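Local structure of beta-n-acetylhexosaminidase (Streptococcus pneumoniae, 4AZI) at residues Ala127-Lys130 with Asn135-Ala138. The protein removes terminal N-acetyl-beta-D-hexosamine units by hydrolysis, probably from glycans, as a family 20 catalytic module of the exo-beta-D-N-acetylglucosaminidase StrH. The protein carries 2 engineered substitutions. Sequence-based numbering, arbitrary orientation.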
loop_
_atom_site.group_PDB
_atom_site.type_symbol
_atom_site.label_atom_id
_atom_site.label_comp_id
_atom_site.label_asym_id
_atom_site.label_seq_id
_atom_site.Cartn_x
_atom_site.Cartn_y
_atom_site.Cartn_z
ATOM N N ALA A 127 -21.143 -8.447 -0.590
ATOM C CA ALA A 127 -21.624 -7.715 -1.755
ATOM C C ALA A 127 -22.054 -8.685 -2.854
ATOM O O ALA A 127 -23.130 -8.524 -3.448
ATOM C CB ALA A 127 -20.560 -6.754 -2.268
ATOM N N MET A 128 -21.234 -9.702 -3.104
ATOM C CA MET A 128 -21.552 -10.692 -4.131
ATOM C C MET A 128 -22.843 -11.464 -3.800
ATOM O O MET A 128 -23.656 -11.707 -4.689
ATOM C CB MET A 128 -20.377 -11.642 -4.364
ATOM C CG MET A 128 -19.231 -11.028 -5.173
ATOM S SD MET A 128 -18.039 -12.254 -5.766
ATOM C CE MET A 128 -17.109 -12.547 -4.263
ATOM N N GLU A 129 -23.037 -11.813 -2.527
ATOM C CA GLU A 129 -24.282 -12.467 -2.076
ATOM C C GLU A 129 -25.508 -11.564 -2.231
ATOM O O GLU A 129 -26.604 -12.043 -2.527
ATOM C CB GLU A 129 -24.178 -12.929 -0.620
ATOM C CG GLU A 129 -23.126 -13.998 -0.365
ATOM C CD GLU A 129 -23.105 -14.483 1.079
ATOM O OE1 GLU A 129 -23.441 -13.699 1.994
ATOM O OE2 GLU A 129 -22.750 -15.661 1.301
ATOM N N LYS A 130 -25.328 -10.262 -2.019
ATOM C CA LYS A 130 -26.414 -9.302 -2.221
ATOM C C LYS A 130 -26.756 -9.168 -3.708
ATOM O O LYS A 130 -27.884 -8.830 -4.066
ATOM C CB LYS A 130 -26.072 -7.934 -1.618
ATOM C CG LYS A 130 -25.928 -7.902 -0.106
ATOM C CD LYS A 130 -27.250 -8.134 0.613
ATOM C CE LYS A 130 -27.089 -7.951 2.116
ATOM N NZ LYS A 130 -28.398 -8.015 2.829
ATOM N N ASN A 135 -22.601 -18.481 -2.157
ATOM C CA ASN A 135 -21.408 -19.212 -1.714
ATOM C C ASN A 135 -20.088 -18.729 -2.339
ATOM O O ASN A 135 -19.331 -19.534 -2.888
ATOM C CB ASN A 135 -21.585 -20.715 -1.975
ATOM C CG ASN A 135 -22.824 -21.277 -1.315
ATOM O OD1 ASN A 135 -23.679 -21.869 -1.977
ATOM N ND2 ASN A 135 -22.939 -21.079 -0.012
ATOM N N PRO A 136 -19.799 -17.419 -2.262
ATOM C CA PRO A 136 -18.506 -17.024 -2.814
ATOM C C PRO A 136 -17.345 -17.361 -1.876
ATOM O O PRO A 136 -16.187 -17.201 -2.257
ATOM C CB PRO A 136 -18.645 -15.511 -2.958
ATOM C CG PRO A 136 -19.566 -15.127 -1.855
ATOM C CD PRO A 136 -20.542 -16.265 -1.722
ATOM N N GLN A 137 -17.658 -17.829 -0.670
ATOM C CA GLN A 137 -16.659 -18.011 0.377
ATOM C C GLN A 137 -15.903 -19.324 0.263
ATOM O O GLN A 137 -16.485 -20.367 -0.033
ATOM C CB GLN A 137 -17.291 -17.923 1.764
ATOM C CG GLN A 137 -17.994 -16.609 2.066
ATOM C CD GLN A 137 -19.479 -16.655 1.742
ATOM O OE1 GLN A 137 -19.957 -17.585 1.095
ATOM N NE2 GLN A 137 -20.215 -15.644 2.193
ATOM N N ALA A 138 -14.598 -19.252 0.510
ATOM C CA ALA A 138 -13.799 -20.437 0.752
ATOM C C ALA A 138 -14.353 -21.116 1.996
ATOM O O ALA A 138 -14.866 -20.455 2.907
ATOM C CB ALA A 138 -12.336 -20.070 0.944
HETATM O O HOH W 1 -24.151 -17.342 -0.141
#
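Glu129 reaches across from the last turn of helix 122-130 and takes the side-chain amide of Gln137 on its carboxylate. NE2 of Gln137 donates to OE2 of Glu129 at 2.7 Å, nearly straight at 166°. The acceptor lies close to the plane of the amide, but the amide comes in above the carboxylate plane. The two flat groups are therefore turned steeply against each other, 76° apart. Gln137 bends at chi2 (93°), which swings its amide back toward the helix. Glu129 is extended beyond CG, and this carries its carboxylate out to meet it. A water donates to the same OE2 of Glu129 at 2.6 Å and accepts from the backbone N of Asn135 at 2.8 Å. One carboxylate oxygen thus receives two hydrogen bonds, holding Gln137 directly and the backbone of Asn135 through the water.

The catalytic domain is built on a TIM barrel of eight parallel strands. This contact lies in the segment between barrel strands 110-117 and 176-180, where the chain leaves helix 122-130 and turns into the short strand 137-139.

Pro136 packs against the aliphatic part of Glu129. Its CD lies 3.7 Å from CG of Glu129, and the two side chains cross at about a right angle. On the buried side, CE of Met128 reaches to 3.6 Å from CB of Pro136. These two side chains slide past each other in opposite directions. Ala155 of helix 153-170 touches both Met128 and Pro136.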